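Local atomic coordinates of putative aminopeptidase (Leishmania major, PDB entry 5NTH), a protein that probably removes amino-terminal residues from peptides as a manganese-dependent metalloaminopeptidase of the M17 family. Residues E54-N59 / V101-A106; A143-E148 / E194-K199; A237-E242 / V335-K340; K251-R256 / G262-G267. One frame throughout, in Å; residues are numbered along the deposited sequence.

Overall arrangement
Contacts 1, 2 and 3 come in series along the chain, and contact 4 is nested within contact 3. Contact 1 comes first, closing the chain between the short helix 53-57 and strand 97-103 in the N-terminal sheet. Contact 2 opens only after it has closed and brings two surface loops together, 143-148 and 194-199; its centre lies about 20 Å from that of contact 1. Contact 3 then joins helices 229-243 and 323-341 of the catalytic domain across a long loop, and contact 4, inside that loop, pairs two short helices between strands 246-251 and 275-282. Contacts 1 and 4 are farthest apart, about 54 Å between centres, on opposite sides of the chain's centre.

Contact 1: E54-N59 / V101-A106; sequences EQLRDN and VTALPA
Leu56, on the short helix 53-57, reaches across to Val101, Thr102 and Ala103 on strand 97-103. The contact belongs to the mixed sheet of the N-terminal domain, whose sequence family falls in the macro clan. The helix follows strand 46-51, the parallel neighbour of strand 97-103, and Leu56 touches both.

The apolar packing is carried by one methyl. CD1 of Leu56 touches Val101 CG1 at 4.2 Å and lies 4.3 Å from Ala103 CB. With CD1 anti to CA (chi2 -171°), the leucine stretches straight out from its helix, and this length suits it to bridging a gap in which the closest CA atoms, those of Leu56 and Ala103, are still 7.5 Å apart. Valine, branched at CB, fits an extended strand and offers a methyl to the leucine, whereas alanine is small enough to let CD1 come down close to the backbone. Val78 touches both Val101 and Ala103, and Leu49 also packs on Leu56, which makes this a buried apolar cluster.

Polar groups take a different part. No hydrogen bond links the segments; Thr102 pairs through its backbone with Leu49 and Gly51 of strand 46-51. Its CB points away from the helix, its side chain packs on Ala123 of helix 117-127, and OG1 is hydrogen-bonded to Thr83 OG1.

Between methyl and main chain the approach is closer than between the side chains: Leu56 CD1 stands 3.8 Å from Thr102 O and 4.1 Å from Ala103 CA.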
loop_
_atom_site.group_PDB
_atom_site.type_symbol
_atom_site.label_atom_id
_atom_site.label_comp_id
_atom_site.label_asym_id
_atom_site.label_seq_id
_atom_site.Cartn_x
_atom_site.Cartn_y
_atom_site.Cartn_z
ATOM N N GLU A 54 23.839 15.041 -42.813
ATOM C CA GLU A 54 24.801 15.746 -43.709
ATOM C C GLU A 54 25.921 14.797 -44.161
ATOM O O GLU A 54 26.155 14.637 -45.350
ATOM C CB GLU A 54 25.441 16.982 -43.042
ATOM N N GLN A 55 26.575 14.147 -43.196
ATOM C CA GLN A 55 27.795 13.383 -43.464
ATOM C C GLN A 55 27.459 12.139 -44.273
ATOM O O GLN A 55 28.222 11.757 -45.165
ATOM C CB GLN A 55 28.547 13.039 -42.170
ATOM N N LEU A 56 26.302 11.531 -44.007
ATOM C CA LEU A 56 25.881 10.365 -44.775
ATOM C C LEU A 56 25.636 10.656 -46.243
ATOM O O LEU A 56 25.887 9.792 -47.071
ATOM C CB LEU A 56 24.624 9.718 -44.189
ATOM C CG LEU A 56 24.772 8.965 -42.868
ATOM C CD1 LEU A 56 23.479 8.239 -42.595
ATOM C CD2 LEU A 56 25.938 7.986 -42.818
ATOM N N ARG A 57 25.136 11.848 -46.557
ATOM C CA ARG A 57 24.766 12.205 -47.946
ATOM C C ARG A 57 25.904 12.795 -48.782
ATOM O O ARG A 57 25.748 13.030 -49.999
ATOM C CB ARG A 57 23.574 13.151 -47.944
ATOM C CG ARG A 57 22.297 12.365 -47.871
ATOM C CD ARG A 57 21.114 13.244 -47.567
ATOM N NE ARG A 57 19.911 12.425 -47.669
ATOM C CZ ARG A 57 18.686 12.809 -47.320
ATOM N NH1 ARG A 57 18.454 14.037 -46.826
ATOM N NH2 ARG A 57 17.681 11.941 -47.472
ATOM N N ASP A 58 27.032 13.026 -48.114
ATOM C CA ASP A 58 28.268 13.454 -48.747
ATOM C C ASP A 58 28.732 12.464 -49.816
ATOM O O ASP A 58 28.512 11.253 -49.691
ATOM C CB ASP A 58 29.364 13.600 -47.690
ATOM C CG ASP A 58 30.480 14.516 -48.122
ATOM O OD1 ASP A 58 30.698 14.723 -49.336
ATOM O OD2 ASP A 58 31.156 15.039 -47.220
ATOM N N ASN A 59 29.384 13.011 -50.845
ATOM C CA ASN A 59 29.977 12.229 -51.947
ATOM C C ASN A 59 31.264 11.515 -51.554
ATOM O O ASN A 59 31.690 10.582 -52.223
ATOM C CB ASN A 59 30.287 13.126 -53.147
ATOM C CG ASN A 59 29.090 13.959 -53.582
ATOM O OD1 ASN A 59 27.974 13.453 -53.717
ATOM N ND2 ASN A 59 29.318 15.249 -53.790
ATOM N N VAL A 101 21.625 1.230 -42.451
ATOM C CA VAL A 101 22.006 2.606 -42.578
ATOM C C VAL A 101 21.181 3.433 -41.608
ATOM O O VAL A 101 19.947 3.493 -41.759
ATOM C CB VAL A 101 21.708 3.113 -43.978
ATOM C CG1 VAL A 101 21.791 4.645 -44.051
ATOM C CG2 VAL A 101 22.668 2.480 -44.967
ATOM N N THR A 102 21.860 4.124 -40.673
ATOM C CA THR A 102 21.180 4.852 -39.609
ATOM C C THR A 102 21.674 6.280 -39.474
ATOM O O THR A 102 22.840 6.537 -39.203
ATOM C CB THR A 102 21.291 4.117 -38.244
ATOM O OG1 THR A 102 20.744 2.797 -38.356
ATOM C CG2 THR A 102 20.513 4.844 -37.158
ATOM N N ALA A 103 20.739 7.209 -39.617
ATOM C CA ALA A 103 20.995 8.609 -39.374
ATOM C C ALA A 103 20.821 8.940 -37.889
ATOM O O ALA A 103 19.818 8.564 -37.254
ATOM C CB ALA A 103 20.057 9.450 -40.198
ATOM N N LEU A 104 21.807 9.659 -37.357
ATOM C CA LEU A 104 21.742 10.157 -36.021
ATOM C C LEU A 104 20.716 11.265 -36.006
ATOM O O LEU A 104 20.324 11.761 -37.063
ATOM C CB LEU A 104 23.086 10.683 -35.557
ATOM C CG LEU A 104 24.260 9.680 -35.598
ATOM C CD1 LEU A 104 25.604 10.399 -35.428
ATOM C CD2 LEU A 104 24.103 8.519 -34.609
ATOM N N PRO A 105 20.248 11.640 -34.801
ATOM C CA PRO A 105 19.235 12.690 -34.706
ATOM C C PRO A 105 19.739 14.079 -35.072
ATOM O O PRO A 105 20.949 14.405 -34.928
ATOM C CB PRO A 105 18.813 12.639 -33.230
ATOM C CG PRO A 105 19.185 11.258 -32.775
ATOM C CD PRO A 105 20.483 11.026 -33.473
ATOM N N ALA A 106 18.767 14.868 -35.532
ATOM C CA ALA A 106 18.979 16.221 -36.053
ATOM C C ALA A 106 19.512 17.204 -35.007
ATOM O O ALA A 106 20.431 17.959 -35.298
ATOM C CB ALA A 106 17.662 16.735 -36.629
#

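Contact 2: A143-E148 / E194-K199; sequences APAGSE and ELVRGK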
loop_
_atom_site.group_PDB
_atom_site.type_symbol
_atom_site.label_atom_id
_atom_site.label_comp_id
_atom_site.label_asym_id
_atom_site.label_seq_id
_atom_site.Cartn_x
_atom_site.Cartn_y
_atom_site.Cartn_z
ATOM N N ALA A 143 31.956 10.304 -37.815
ATOM C CA ALA A 143 32.138 11.177 -36.673
ATOM C C ALA A 143 33.475 11.872 -36.753
ATOM O O ALA A 143 34.492 11.225 -37.051
ATOM C CB ALA A 143 32.038 10.399 -35.371
ATOM N N PRO A 144 33.482 13.180 -36.421
ATOM C CA PRO A 144 34.678 14.004 -36.548
ATOM C C PRO A 144 35.748 13.655 -35.519
ATOM O O PRO A 144 35.482 13.014 -34.497
ATOM C CB PRO A 144 34.158 15.426 -36.342
ATOM C CG PRO A 144 32.950 15.270 -35.488
ATOM C CD PRO A 144 32.459 13.850 -35.589
ATOM N N ALA A 145 36.967 14.056 -35.836
ATOM C CA ALA A 145 38.105 13.793 -34.975
ATOM C C ALA A 145 37.831 14.439 -33.610
ATOM O O ALA A 145 37.312 15.560 -33.549
ATOM C CB ALA A 145 39.374 14.366 -35.608
ATOM N N GLY A 146 38.157 13.722 -32.538
ATOM C CA GLY A 146 37.756 14.113 -31.182
ATOM C C GLY A 146 36.676 13.223 -30.586
ATOM O O GLY A 146 36.510 13.172 -29.372
ATOM N N SER A 147 35.960 12.510 -31.448
ATOM C CA SER A 147 34.927 11.593 -31.045
ATOM C C SER A 147 35.389 10.124 -30.796
ATOM O O SER A 147 34.602 9.277 -30.360
ATOM C CB SER A 147 33.794 11.681 -32.061
ATOM O OG SER A 147 34.138 11.141 -33.328
ATOM N N GLU A 148 36.671 9.830 -30.965
ATOM C CA GLU A 148 37.159 8.450 -30.834
ATOM C C GLU A 148 36.778 7.723 -29.539
ATOM O O GLU A 148 36.366 6.564 -29.590
ATOM C CB GLU A 148 38.670 8.361 -31.031
ATOM C CG GLU A 148 39.147 8.716 -32.440
ATOM C CD GLU A 148 39.456 10.196 -32.640
ATOM O OE1 GLU A 148 39.928 10.888 -31.687
ATOM O OE2 GLU A 148 39.217 10.677 -33.766
ATOM N N GLU A 194 47.326 12.234 -34.709
ATOM C CA GLU A 194 47.140 13.655 -34.888
ATOM C C GLU A 194 46.489 14.195 -33.612
ATOM O O GLU A 194 45.680 13.506 -32.945
ATOM C CB GLU A 194 46.287 13.978 -36.128
ATOM C CG GLU A 194 44.795 14.179 -35.854
ATOM C CD GLU A 194 43.948 14.261 -37.111
ATOM O OE1 GLU A 194 44.156 13.432 -38.038
ATOM O OE2 GLU A 194 43.049 15.136 -37.155
ATOM N N LEU A 195 46.852 15.433 -33.299
ATOM C CA LEU A 195 46.429 16.099 -32.088
ATOM C C LEU A 195 45.076 16.781 -32.237
ATOM O O LEU A 195 44.800 17.422 -33.249
ATOM C CB LEU A 195 47.477 17.118 -31.711
ATOM C CG LEU A 195 48.867 16.502 -31.510
ATOM C CD1 LEU A 195 49.816 17.604 -31.064
ATOM C CD2 LEU A 195 48.891 15.328 -30.517
ATOM N N VAL A 196 44.224 16.617 -31.225
ATOM C CA VAL A 196 42.904 17.244 -31.206
ATOM C C VAL A 196 42.781 17.937 -29.871
ATOM O O VAL A 196 42.952 17.295 -28.821
ATOM C CB VAL A 196 41.786 16.198 -31.325
ATOM C CG1 VAL A 196 40.412 16.883 -31.317
ATOM C CG2 VAL A 196 41.983 15.332 -32.579
ATOM N N ARG A 197 42.494 19.239 -29.907
ATOM C CA ARG A 197 42.596 20.084 -28.727
ATOM C C ARG A 197 43.989 19.780 -28.124
ATOM O O ARG A 197 44.161 19.721 -26.919
ATOM C CB ARG A 197 41.432 19.809 -27.748
ATOM N N GLY A 198 44.972 19.535 -28.983
ATOM C CA GLY A 198 46.308 19.178 -28.523
ATOM C C GLY A 198 46.540 17.884 -27.747
ATOM O O GLY A 198 47.632 17.683 -27.200
ATOM N N LYS A 199 45.539 17.006 -27.691
ATOM C CA LYS A 199 45.713 15.672 -27.110
ATOM C C LYS A 199 45.583 14.594 -28.224
ATOM O O LYS A 199 44.853 14.764 -29.228
ATOM C CB LYS A 199 44.747 15.473 -25.924
#
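Val196 lays its two methyls over the turn at Ala145 and Gly146. CG1, anti to the backbone N (chi1 -179°), rests 3.8 Å from Gly146 CA, while CG2 meets Ala145 CB at 4.1 Å. Glycine suits this place because it takes the third position of a type II turn, where phi is positive, and because its bare CA lets the methyl settle on the backbone. Ala145 adds a small apolar patch, also reached by Glu194, whose OE2 ends 4.1 Å from Ala145 CB.

Both loops are stiffened from within. Pro144 O is gripped twice by Ser147, by N at 3.1 Å and by OG at 2.6 Å, the hydroxyl lying 17° out of the carbonyl plane. Glu148 turns its carboxylate back to Gly146 N in weak bonds and also holds Ser187. On the other side, Val196 and Lys199 exchange two backbone bonds across a type I' turn, whose left-handed backbone at Gly198 suits glycine.

This is plain surface packing between two connections: 143-148 leads from strand 137-142 into helix 148-156, and the loop 194-199 runs between helices 189-192 and 203-221, with Ala189 touching both Glu148 and Glu194.

Contact 3: A237-E242 / V335-K340; sequences AAYAAE and VVRSMK
Arg337 and Glu242 form a salt bridge between two helices, with Arg337 NH2 donating to Glu242 OE2 at 3.3 Å. The bond is weak by its length but straight, with an angle of 171° at the hydrogen. The carboxylate meets the guanidinium at its edge, the two planes only 28° apart, and OE1 of Glu242 is also near, 3.5 Å from NH2. A water extends the polar link: it accepts from Arg337 NH2 at 3.0 Å and donates to Tyr239 OH at 2.8 Å. The tyrosine hydroxyl is further held by Cys25 O, so it is fixed from two directions.

Long side chains suit these places, because the nearest CA atoms, those of Glu242 and Arg337, are 10.3 Å apart. Arginine covers about half of that distance with a chain extended from CG to NE, and Glu242, CG anti to its backbone N, comes to meet it. Packing is slight by comparison. Arg337 NH2 lies 3.8 Å from Tyr239 CE1, in the plane of the ring at its edge and not over its face; ring and guanidinium planes stand 72° apart.

Helix 203-221 lies beside the pair, touching Tyr239 through Leu215 and Arg337 through Thr211. Both helices also rest on strand 275-282 of the catalytic-domain sheet, Ala240 on Leu279 and Val336 on Tyr281.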
loop_
_atom_site.group_PDB
_atom_site.type_symbol
_atom_site.label_atom_id
_atom_site.label_comp_id
_atom_site.label_asym_id
_atom_site.label_seq_id
_atom_site.Cartn_x
_atom_site.Cartn_y
_atom_site.Cartn_z
ATOM N N ALA A 237 42.884 -9.305 -7.441
ATOM C CA ALA A 237 44.254 -9.809 -7.263
ATOM C C ALA A 237 44.953 -10.146 -8.604
ATOM O O ALA A 237 46.026 -9.617 -8.885
ATOM C CB ALA A 237 44.269 -11.010 -6.335
ATOM N N ALA A 238 44.338 -10.974 -9.448
ATOM C CA ALA A 238 44.950 -11.313 -10.747
ATOM C C ALA A 238 45.279 -10.065 -11.572
ATOM O O ALA A 238 46.334 -9.986 -12.179
ATOM C CB ALA A 238 44.062 -12.275 -11.549
ATOM N N TYR A 239 44.379 -9.089 -11.599
ATOM C CA TYR A 239 44.645 -7.868 -12.343
ATOM C C TYR A 239 45.803 -7.114 -11.678
ATOM O O TYR A 239 46.599 -6.473 -12.359
ATOM C CB TYR A 239 43.380 -7.006 -12.513
ATOM C CG TYR A 239 42.600 -7.414 -13.732
ATOM C CD1 TYR A 239 43.064 -7.097 -15.018
ATOM C CD2 TYR A 239 41.429 -8.159 -13.628
ATOM C CE1 TYR A 239 42.368 -7.488 -16.162
ATOM C CE2 TYR A 239 40.719 -8.547 -14.768
ATOM C CZ TYR A 239 41.203 -8.219 -16.031
ATOM O OH TYR A 239 40.518 -8.613 -17.159
ATOM N N ALA A 240 45.930 -7.237 -10.366
ATOM C CA ALA A 240 47.060 -6.636 -9.646
ATOM C C ALA A 240 48.389 -7.230 -10.068
ATOM O O ALA A 240 49.334 -6.498 -10.371
ATOM C CB ALA A 240 46.895 -6.782 -8.137
ATOM N N ALA A 241 48.468 -8.553 -10.071
ATOM C CA ALA A 241 49.698 -9.219 -10.473
ATOM C C ALA A 241 49.969 -9.062 -11.976
ATOM O O ALA A 241 51.114 -9.090 -12.375
ATOM C CB ALA A 241 49.686 -10.681 -10.073
ATOM N N GLU A 242 48.936 -8.894 -12.800
ATOM C CA GLU A 242 49.144 -8.716 -14.257
ATOM C C GLU A 242 49.819 -7.377 -14.503
ATOM O O GLU A 242 50.858 -7.299 -15.164
ATOM C CB GLU A 242 47.823 -8.771 -15.059
ATOM C CG GLU A 242 48.010 -8.895 -16.577
ATOM C CD GLU A 242 46.889 -8.263 -17.420
ATOM O OE1 GLU A 242 45.737 -8.746 -17.317
ATOM O OE2 GLU A 242 47.151 -7.306 -18.212
ATOM N N VAL A 335 43.452 2.973 -17.652
ATOM C CA VAL A 335 44.417 4.024 -17.367
ATOM C C VAL A 335 45.803 3.451 -17.171
ATOM O O VAL A 335 46.708 3.826 -17.879
ATOM C CB VAL A 335 44.060 4.825 -16.125
ATOM C CG1 VAL A 335 45.209 5.727 -15.728
ATOM C CG2 VAL A 335 42.825 5.665 -16.405
ATOM N N VAL A 336 45.973 2.547 -16.223
ATOM C CA VAL A 336 47.266 1.905 -16.069
ATOM C C VAL A 336 47.782 1.256 -17.352
ATOM O O VAL A 336 48.978 1.288 -17.622
ATOM C CB VAL A 336 47.251 0.892 -14.934
ATOM C CG1 VAL A 336 48.453 -0.049 -14.989
ATOM C CG2 VAL A 336 47.216 1.614 -13.613
ATOM N N ARG A 337 46.901 0.644 -18.129
ATOM C CA ARG A 337 47.328 0.017 -19.376
ATOM C C ARG A 337 47.854 1.056 -20.339
ATOM O O ARG A 337 48.803 0.789 -21.080
ATOM C CB ARG A 337 46.180 -0.744 -20.031
ATOM C CG ARG A 337 46.187 -2.193 -19.631
ATOM C CD ARG A 337 44.930 -2.926 -20.039
ATOM N NE ARG A 337 45.017 -4.358 -19.710
ATOM C CZ ARG A 337 43.985 -5.201 -19.722
ATOM N NH1 ARG A 337 42.751 -4.795 -20.043
ATOM N NH2 ARG A 337 44.186 -6.459 -19.388
ATOM N N SER A 338 47.214 2.225 -20.355
ATOM C CA SER A 338 47.629 3.305 -21.225
ATOM C C SER A 338 49.033 3.835 -20.782
ATOM O O SER A 338 49.944 4.041 -21.597
ATOM C CB SER A 338 46.547 4.390 -21.241
ATOM O OG SER A 338 46.914 5.497 -22.071
ATOM N N MET A 339 49.202 4.009 -19.476
ATOM C CA MET A 339 50.486 4.386 -18.877
ATOM C C MET A 339 51.636 3.469 -19.304
ATOM O O MET A 339 52.719 3.945 -19.621
ATOM C CB MET A 339 50.385 4.429 -17.339
ATOM C CG MET A 339 49.660 5.651 -16.840
ATOM S SD MET A 339 49.700 5.860 -15.059
ATOM C CE MET A 339 48.871 4.425 -14.532
ATOM N N LYS A 340 51.384 2.171 -19.323
ATOM C CA LYS A 340 52.377 1.189 -19.752
ATOM C C LYS A 340 52.647 1.183 -21.260
ATOM O O LYS A 340 53.665 0.648 -21.698
ATOM C CB LYS A 340 51.932 -0.200 -19.323
ATOM C CG LYS A 340 51.915 -0.371 -17.818
ATOM C CD LYS A 340 51.877 -1.840 -17.468
ATOM C CE LYS A 340 51.975 -2.073 -15.972
ATOM N NZ LYS A 340 53.117 -1.379 -15.328
HETATM O O HOH W 1 41.374 -7.541 -19.651
#

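Contact 4: K251-R256 / G262-G267; sequences KGDELR and GIYAVG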
loop_
_atom_site.group_PDB
_atom_site.type_symbol
_atom_site.label_atom_id
_atom_site.label_comp_id
_atom_site.label_asym_id
_atom_site.label_seq_id
_atom_site.Cartn_x
_atom_site.Cartn_y
_atom_site.Cartn_z
ATOM N N LYS A 251 40.144 -7.673 5.069
ATOM C CA LYS A 251 39.045 -8.642 4.896
ATOM C C LYS A 251 38.393 -9.058 6.224
ATOM O O LYS A 251 39.090 -9.271 7.210
ATOM C CB LYS A 251 39.571 -9.886 4.170
ATOM C CG LYS A 251 38.546 -10.990 3.929
ATOM C CD LYS A 251 39.187 -12.208 3.235
ATOM C CE LYS A 251 38.342 -13.493 3.344
ATOM N NZ LYS A 251 38.745 -14.600 2.410
ATOM N N GLY A 252 37.056 -9.160 6.220
ATOM C CA GLY A 252 36.287 -9.831 7.271
ATOM C C GLY A 252 36.507 -9.238 8.645
ATOM O O GLY A 252 36.224 -8.076 8.838
ATOM N N ASP A 253 37.020 -10.032 9.587
ATOM C CA ASP A 253 37.317 -9.551 10.962
ATOM C C ASP A 253 38.431 -8.509 11.028
ATOM O O ASP A 253 38.433 -7.678 11.926
ATOM C CB ASP A 253 37.614 -10.723 11.928
ATOM C CG ASP A 253 36.429 -11.722 12.037
ATOM O OD1 ASP A 253 35.329 -11.498 11.461
ATOM O OD2 ASP A 253 36.602 -12.755 12.713
ATOM N N GLU A 254 39.346 -8.538 10.057
ATOM C CA GLU A 254 40.377 -7.514 9.914
ATOM C C GLU A 254 39.769 -6.097 9.834
ATOM O O GLU A 254 40.387 -5.139 10.308
ATOM C CB GLU A 254 41.284 -7.813 8.708
ATOM N N LEU A 255 38.565 -5.972 9.266
ATOM C CA LEU A 255 37.886 -4.677 9.165
ATOM C C LEU A 255 37.466 -4.190 10.517
ATOM O O LEU A 255 37.752 -3.052 10.908
ATOM C CB LEU A 255 36.637 -4.764 8.311
ATOM C CG LEU A 255 36.894 -4.859 6.826
ATOM C CD1 LEU A 255 35.641 -5.360 6.115
ATOM C CD2 LEU A 255 37.344 -3.504 6.290
ATOM N N ARG A 256 36.764 -5.059 11.225
ATOM C CA ARG A 256 36.334 -4.742 12.560
ATOM C C ARG A 256 37.527 -4.531 13.492
ATOM O O ARG A 256 37.527 -3.568 14.230
ATOM C CB ARG A 256 35.427 -5.834 13.102
ATOM C CG ARG A 256 34.930 -5.560 14.524
ATOM C CD ARG A 256 34.038 -6.658 15.053
ATOM N NE ARG A 256 34.545 -7.996 14.784
ATOM C CZ ARG A 256 33.905 -9.111 15.110
ATOM N NH1 ARG A 256 32.727 -9.086 15.726
ATOM N NH2 ARG A 256 34.453 -10.273 14.817
ATOM N N GLY A 262 31.917 0.695 9.747
ATOM C CA GLY A 262 30.820 0.968 8.838
ATOM C C GLY A 262 30.676 -0.152 7.840
ATOM O O GLY A 262 29.596 -0.712 7.686
ATOM N N ILE A 263 31.760 -0.493 7.166
ATOM C CA ILE A 263 31.693 -1.545 6.172
ATOM C C ILE A 263 31.631 -2.952 6.788
ATOM O O ILE A 263 30.980 -3.828 6.239
ATOM C CB ILE A 263 32.816 -1.452 5.135
ATOM C CG1 ILE A 263 32.592 -2.508 4.041
ATOM C CG2 ILE A 263 34.189 -1.612 5.787
ATOM C CD1 ILE A 263 33.569 -2.415 2.893
ATOM N N TYR A 264 32.297 -3.174 7.913
ATOM C CA TYR A 264 32.152 -4.448 8.600
ATOM C C TYR A 264 30.692 -4.690 9.041
ATOM O O TYR A 264 30.179 -5.803 8.933
ATOM C CB TYR A 264 33.064 -4.526 9.816
ATOM C CG TYR A 264 32.788 -5.778 10.580
ATOM C CD1 TYR A 264 33.323 -6.990 10.174
ATOM C CD2 TYR A 264 31.925 -5.775 11.670
ATOM C CE1 TYR A 264 33.044 -8.168 10.856
ATOM C CE2 TYR A 264 31.645 -6.940 12.361
ATOM C CZ TYR A 264 32.206 -8.135 11.946
ATOM O OH TYR A 264 31.918 -9.289 12.625
ATOM N N ALA A 265 30.045 -3.647 9.562
ATOM C CA ALA A 265 28.640 -3.735 9.964
ATOM C C ALA A 265 27.728 -4.163 8.810
ATOM O O ALA A 265 26.838 -5.014 8.995
ATOM C CB ALA A 265 28.163 -2.400 10.514
ATOM N N VAL A 266 27.944 -3.564 7.634
ATOM C CA VAL A 266 27.039 -3.742 6.490
ATOM C C VAL A 266 27.104 -5.176 5.965
ATOM O O VAL A 266 26.053 -5.785 5.633
ATOM C CB VAL A 266 27.336 -2.742 5.341
ATOM C CG1 VAL A 266 26.544 -3.078 4.084
ATOM C CG2 VAL A 266 26.965 -1.337 5.752
ATOM N N GLY A 267 28.332 -5.697 5.903
ATOM C CA GLY A 267 28.597 -6.982 5.291
ATOM C C GLY A 267 28.733 -8.157 6.219
ATOM O O GLY A 267 29.007 -9.266 5.743
#
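Tyr264 turns one ring face to Arg256 in a CH-pi contact: Arg256 CB sits 3.6 Å from the ring centroid, 10° off the normal. The arginine chain follows the ring outward and bends at chi3 (44°), which brings the guanidinium over the hydroxyl, with CZ 3.2 Å from Tyr264 OH. The OH lies against the guanidinium face, the planes 27° apart, and makes no hydrogen bond to it. A tyrosine thus serves as a flat support for a long aliphatic chain. The charge has its main partner in Glu14 of the second subunit, salt-bridged to NH1, and NH2 a long one in Asp253 OD1.

Apolar packing continues beside the ring, where Leu255 CD2 meets Ile263 CG2 at 3.7 Å and Leu255 CB meets Tyr264 CB at 3.9 Å. At the ring edge, Gly252 O lies 3.4 Å from Tyr264 CD1; this glycine has positive phi, fitting the turn into helix 253-257.

Two short helices are folded together in the connection between antiparallel strands 246-251 and 275-282 of the M17 catalytic domain. The Ile263 side chain is about 9 Å from those of Lys298 and Glu390, placing this pair near the dimanganese site but not on the metals.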